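Long-range contacts in tripeptidase (Staphylococcus aureus subsp. aureus, PDB 3RZA), which probably cleaves the N-terminal residue from tripeptides, as a metal-dependent peptidase of the M20 family: residues L95-D100 against A128-G133; Y183-S188 against L358-E363. All blocks are in the same frame, centred on the assembly; numbering follows the deposited sequence.

Contact 1: L95-D100 against A128-G133. With ZN (zinc ion), chain C; CA (calcium ion), chain D.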
loop_
_atom_site.group_PDB
_atom_site.type_symbol
_atom_site.label_atom_id
_atom_site.label_comp_id
_atom_site.label_asym_id
_atom_site.label_seq_id
_atom_site.Cartn_x
_atom_site.Cartn_y
_atom_site.Cartn_z
ATOM N N LEU A 95 -26.649 -27.333 19.885
ATOM C CA LEU A 95 -26.745 -25.896 19.668
ATOM C C LEU A 95 -25.341 -25.351 19.813
ATOM O O LEU A 95 -24.613 -25.816 20.685
ATOM C CB LEU A 95 -27.657 -25.270 20.713
ATOM C CG LEU A 95 -29.099 -25.769 20.775
ATOM C CD1 LEU A 95 -29.751 -25.279 22.083
ATOM C CD2 LEU A 95 -29.881 -25.297 19.536
ATOM N N THR A 96 -24.965 -24.376 18.983
ATOM C CA THR A 96 -23.633 -23.758 19.046
ATOM C C THR A 96 -23.661 -22.233 18.946
ATOM O O THR A 96 -24.457 -21.668 18.201
ATOM C CB THR A 96 -22.635 -24.345 17.993
ATOM O OG1 THR A 96 -21.325 -23.819 18.222
ATOM C CG2 THR A 96 -23.038 -24.019 16.582
ATOM N N SER A 97 -22.868 -21.596 19.813
ATOM C CA SER A 97 -22.518 -20.199 19.706
ATOM C C SER A 97 -21.034 -20.074 19.939
ATOM O O SER A 97 -20.406 -21.025 20.354
ATOM C CB SER A 97 -23.304 -19.375 20.729
ATOM O OG SER A 97 -24.569 -19.011 20.193
ATOM N N HIS A 98 -20.471 -18.927 19.594
ATOM C CA HIS A 98 -19.037 -18.670 19.797
ATOM C C HIS A 98 -18.821 -17.606 20.886
ATOM O O HIS A 98 -19.578 -16.633 20.970
ATOM C CB HIS A 98 -18.331 -18.295 18.487
ATOM C CG HIS A 98 -18.785 -17.019 17.869
ATOM N ND1 HIS A 98 -18.159 -15.815 18.102
ATOM C CD2 HIS A 98 -19.709 -16.785 16.910
ATOM C CE1 HIS A 98 -18.723 -14.881 17.356
ATOM N NE2 HIS A 98 -19.658 -15.447 16.615
HETATM N N MSE A 99 -17.804 -17.826 21.720
HETATM C CA MSE A 99 -17.541 -16.978 22.891
HETATM C C MSE A 99 -16.665 -15.753 22.585
HETATM O O MSE A 99 -16.565 -14.843 23.430
HETATM C CB MSE A 99 -16.943 -17.816 24.017
HETATM C CG MSE A 99 -15.496 -18.169 23.872
HETATM SE SE MSE A 99 -14.959 -19.368 25.234
HETATM C CE MSE A 99 -15.732 -21.000 24.487
ATOM N N ASP A 100 -16.011 -15.742 21.410
ATOM C CA ASP A 100 -15.167 -14.610 20.994
ATOM C C ASP A 100 -15.949 -13.514 20.231
ATOM O O ASP A 100 -16.997 -13.770 19.650
ATOM C CB ASP A 100 -13.950 -15.057 20.165
ATOM C CG ASP A 100 -14.330 -15.703 18.812
ATOM O OD1 ASP A 100 -15.264 -16.528 18.787
ATOM O OD2 ASP A 100 -13.680 -15.406 17.788
ATOM N N ALA A 128 -23.030 -8.377 20.929
ATOM C CA ALA A 128 -24.268 -9.159 20.679
ATOM C C ALA A 128 -23.980 -10.346 19.782
ATOM O O ALA A 128 -24.523 -11.430 19.975
ATOM C CB ALA A 128 -25.347 -8.285 20.076
ATOM N N ASP A 129 -23.150 -10.103 18.784
ATOM C CA ASP A 129 -22.486 -11.137 18.044
ATOM C C ASP A 129 -21.250 -11.646 18.861
ATOM O O ASP A 129 -20.184 -10.989 18.841
ATOM C CB ASP A 129 -22.072 -10.599 16.706
ATOM C CG ASP A 129 -21.413 -11.628 15.850
ATOM O OD1 ASP A 129 -21.506 -12.833 16.109
ATOM O OD2 ASP A 129 -20.777 -11.223 14.861
ATOM N N ASP A 130 -21.341 -12.777 19.570
ATOM C CA ASP A 130 -22.451 -13.756 19.568
ATOM C C ASP A 130 -22.961 -14.067 20.984
ATOM O O ASP A 130 -23.589 -15.108 21.225
ATOM C CB ASP A 130 -21.989 -15.023 18.845
ATOM C CG ASP A 130 -23.145 -15.956 18.446
ATOM O OD1 ASP A 130 -24.269 -15.441 18.222
ATOM O OD2 ASP A 130 -22.933 -17.207 18.415
ATOM N N LYS A 131 -22.788 -13.116 21.898
ATOM C CA LYS A 131 -23.162 -13.320 23.287
ATOM C C LYS A 131 -24.705 -13.296 23.515
ATOM O O LYS A 131 -25.163 -13.780 24.525
ATOM C CB LYS A 131 -22.403 -12.329 24.191
ATOM C CG LYS A 131 -20.870 -12.557 24.123
ATOM C CD LYS A 131 -20.038 -11.486 24.765
ATOM C CE LYS A 131 -18.633 -12.017 25.033
ATOM N NZ LYS A 131 -17.641 -10.981 25.501
ATOM N N ALA A 132 -25.472 -12.753 22.549
ATOM C CA ALA A 132 -26.938 -12.933 22.493
ATOM C C ALA A 132 -27.286 -14.405 22.402
ATOM O O ALA A 132 -28.155 -14.888 23.135
ATOM C CB ALA A 132 -27.545 -12.167 21.296
ATOM N N GLY A 133 -26.572 -15.118 21.536
ATOM C CA GLY A 133 -26.688 -16.559 21.437
ATOM C C GLY A 133 -26.366 -17.299 22.721
ATOM O O GLY A 133 -27.120 -18.173 23.143
HETATM ZN ZN ZN C . -20.950 -14.575 15.156
HETATM CA CA CA D . -19.063 -11.811 13.849
HETATM O O HOH W 1 -19.254 -13.862 21.146
HETATM O O HOH W 2 -20.228 -14.020 13.278
#

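Contact 2: Y183-S188 against L358-E363. With ZN (zinc ion), chain C.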
loop_
_atom_site.group_PDB
_atom_site.type_symbol
_atom_site.label_atom_id
_atom_site.label_comp_id
_atom_site.label_asym_id
_atom_site.label_seq_id
_atom_site.Cartn_x
_atom_site.Cartn_y
_atom_site.Cartn_z
ATOM N N TYR A 183 -28.195 -26.498 15.424
ATOM C CA TYR A 183 -28.409 -25.102 15.116
ATOM C C TYR A 183 -27.255 -24.259 15.586
ATOM O O TYR A 183 -26.910 -24.304 16.771
ATOM C CB TYR A 183 -29.684 -24.615 15.784
ATOM C CG TYR A 183 -30.877 -25.399 15.332
ATOM C CD1 TYR A 183 -31.468 -25.143 14.090
ATOM C CD2 TYR A 183 -31.359 -26.479 16.097
ATOM C CE1 TYR A 183 -32.558 -25.899 13.648
ATOM C CE2 TYR A 183 -32.438 -27.243 15.658
ATOM C CZ TYR A 183 -33.040 -26.946 14.437
ATOM O OH TYR A 183 -34.099 -27.729 13.990
ATOM N N ALA A 184 -26.663 -23.489 14.673
ATOM C CA ALA A 184 -25.753 -22.398 15.045
ATOM C C ALA A 184 -26.584 -21.145 15.294
ATOM O O ALA A 184 -27.274 -20.688 14.401
ATOM C CB ALA A 184 -24.725 -22.181 13.966
ATOM N N ILE A 185 -26.536 -20.619 16.522
ATOM C CA ILE A 185 -27.330 -19.459 16.920
ATOM C C ILE A 185 -26.484 -18.223 16.603
ATOM O O ILE A 185 -25.935 -17.573 17.506
ATOM C CB ILE A 185 -27.743 -19.518 18.452
ATOM C CG1 ILE A 185 -28.379 -20.893 18.816
ATOM C CG2 ILE A 185 -28.719 -18.375 18.796
ATOM C CD1 ILE A 185 -28.583 -21.097 20.320
ATOM N N ASP A 186 -26.344 -17.918 15.309
ATOM C CA ASP A 186 -25.323 -16.977 14.837
ATOM C C ASP A 186 -25.507 -16.494 13.354
ATOM O O ASP A 186 -24.537 -16.374 12.626
ATOM C CB ASP A 186 -23.916 -17.634 15.009
ATOM C CG ASP A 186 -22.755 -16.652 14.812
ATOM O OD1 ASP A 186 -22.894 -15.473 15.184
ATOM O OD2 ASP A 186 -21.687 -17.069 14.303
ATOM N N ALA A 187 -26.742 -16.190 12.948
ATOM C CA ALA A 187 -27.029 -15.625 11.603
ATOM C C ALA A 187 -27.407 -14.140 11.702
ATOM O O ALA A 187 -28.136 -13.746 12.620
ATOM C CB ALA A 187 -28.139 -16.409 10.941
ATOM N N SER A 188 -26.896 -13.322 10.770
ATOM C CA SER A 188 -27.355 -11.928 10.589
ATOM C C SER A 188 -28.670 -11.941 9.828
ATOM O O SER A 188 -28.710 -11.784 8.609
ATOM C CB SER A 188 -26.307 -11.093 9.833
ATOM O OG SER A 188 -25.102 -10.995 10.576
ATOM N N LEU A 358 -29.584 -20.016 12.852
ATOM C CA LEU A 358 -30.743 -19.254 13.286
ATOM C C LEU A 358 -30.420 -17.775 13.299
ATOM O O LEU A 358 -29.357 -17.373 13.796
ATOM C CB LEU A 358 -31.160 -19.666 14.699
ATOM C CG LEU A 358 -31.533 -21.124 14.919
ATOM C CD1 LEU A 358 -31.797 -21.349 16.421
ATOM C CD2 LEU A 358 -32.732 -21.545 14.047
ATOM N N GLY A 359 -31.350 -16.961 12.799
ATOM C CA GLY A 359 -31.244 -15.518 12.912
ATOM C C GLY A 359 -31.224 -15.087 14.364
ATOM O O GLY A 359 -32.053 -15.550 15.149
ATOM N N VAL A 360 -30.238 -14.256 14.729
ATOM C CA VAL A 360 -30.094 -13.709 16.071
ATOM C C VAL A 360 -30.766 -12.306 16.199
ATOM O O VAL A 360 -31.080 -11.862 17.322
ATOM C CB VAL A 360 -28.586 -13.641 16.481
ATOM C CG1 VAL A 360 -28.403 -13.063 17.897
ATOM C CG2 VAL A 360 -27.964 -15.032 16.411
ATOM N N GLY A 361 -30.948 -11.589 15.074
ATOM C CA GLY A 361 -31.515 -10.235 15.105
ATOM C C GLY A 361 -30.563 -9.125 15.587
ATOM O O GLY A 361 -30.982 -7.968 15.714
ATOM N N TYR A 362 -29.284 -9.450 15.801
ATOM C CA TYR A 362 -28.278 -8.427 16.124
ATOM C C TYR A 362 -28.052 -7.539 14.891
ATOM O O TYR A 362 -28.361 -7.938 13.751
ATOM C CB TYR A 362 -26.963 -9.018 16.694
ATOM C CG TYR A 362 -26.361 -10.254 15.999
ATOM C CD1 TYR A 362 -26.279 -10.360 14.595
ATOM C CD2 TYR A 362 -25.807 -11.287 16.747
ATOM C CE1 TYR A 362 -25.708 -11.471 13.982
ATOM C CE2 TYR A 362 -25.227 -12.417 16.112
ATOM C CZ TYR A 362 -25.182 -12.478 14.725
ATOM O OH TYR A 362 -24.613 -13.563 14.051
ATOM N N GLU A 363 -27.597 -6.313 15.123
ATOM C CA GLU A 363 -27.530 -5.301 14.055
ATOM C C GLU A 363 -26.231 -4.513 14.108
ATOM O O GLU A 363 -25.697 -4.283 15.190
ATOM C CB GLU A 363 -28.705 -4.364 14.186
ATOM C CG GLU A 363 -30.052 -4.975 13.717
ATOM C CD GLU A 363 -31.202 -3.985 13.811
ATOM O OE1 GLU A 363 -31.029 -2.949 14.498
ATOM O OE2 GLU A 363 -32.276 -4.239 13.202
HETATM ZN ZN ZN C . -20.950 -14.575 15.156
HETATM O O HOH W 3 -22.876 -12.887 11.515
HETATM O O HOH W 2 -20.228 -14.020 13.278
#

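Contact 1: L95-D100 against A128-G133
The two-metal site of this M20-type peptidase begins where H98, the last residue of a strand, and D129 meet on one zinc ion. H98 binds it through NE2 and D129 through OD1, at 2.1 Å each. This shared coordination brings NE2 and OD1 within 3.2 Å as fellow ligands rather than as a bonded pair; the imidazole and the carboxylate stand nearly upright to one another, their planes 82° apart. D129 OD2 turns to the calcium ion, 2.1 Å away, making the carboxylate a bridge between the metals; a water bridges them as well. The peptide bond between D129 and D130 is cis; D129 goes to the metals and D130 to the strand. D130 lays its CB over one face of the H98 ring, 3.5 Å from the centroid, while its CG, anti to the backbone N (chi1 -165°), carries the carboxylate on to the strand. There OD2 takes two bonds: H98 N reaches its anti lone pair at 3.2 Å, and S97 OG comes from above the carboxylate plane at 3.0 Å. Beside this grip S97 OG also packs on G133 CA, 3.5 Å away. On the far edge of the ring, ND1 makes weak bonds to D100 O and OD1, which help fix its rotation. A water ties H98 O and D100 O to D130 N. D186 is the other protein ligand of the zinc ion, E163 and H366 also bind the calcium ion, and D100 OD2 is held by T40 and by E163 N. Strand 93-98 lies between strands 154-159 and 181-184, and residues 128-133, opening helix 128-147, run at 145° to strand 95-98; M99 and K131 both touch helix 46-56.

Contact 2: Y183-S188 against L358-E363
Y362 points the edge of its ring at D186, and its OH donates to D186 OD1 over 2.8 Å. Ring and carboxylate planes are 78° apart, and the hydroxyl comes from above the carboxylate plane, 48° out of it. The same OD1 binds the zinc ion at 2.1 Å, with OD2 farther off at 2.7 Å, so Y362 is a second-shell partner that probably helps position a metal ligand. With CG between the backbone N and the carbonyl carbon (chi1 45°), the ring folds back toward V360, whose CB sits over one face near the rim, while S188 OG lies at its edge. A water joins Y362 OH to S188 OG. The backbones run as neighbouring parallel strands, A187 bridging G359, but the first chain bends at I185, the centre of an inverse gamma turn. L358 N bonds to A184 O before the bend, and L358 O accepts from A187 N after it; A187 O then takes V360 N in a nearly straight bond of 3.0 Å. On the apolar side, L358 and I185 run alongside each other in a common direction, and L358 CD2 meets Y183 CD1 obliquely at 3.8 Å. V360 is turned roughly perpendicular to I185, their CG2 methyls 4.2 Å apart. Helix 374-393 covers this side through L380, V384 and I387.

In the fold
Contact 1 comes wholly before contact 2 in the sequence, yet their centres lie only 9 Å apart and both reach the same zinc ion: contact 1 gives two protein ligands and contact 2 one. Strands 93-98, 181-184 and 355-359 follow one another as parallel neighbours in the mixed sheet; the first two lead toward the zinc ion, where H98 and D186 bind it. Backbone hydrogen bonds of T96 with Y183 and I185 probably join the two contacts directly. Contact 2 thus brings D186 to H98 and D129 and completes the protein ligands of the zinc ion, consistent with a catalytic centre like that of other M20 peptidases.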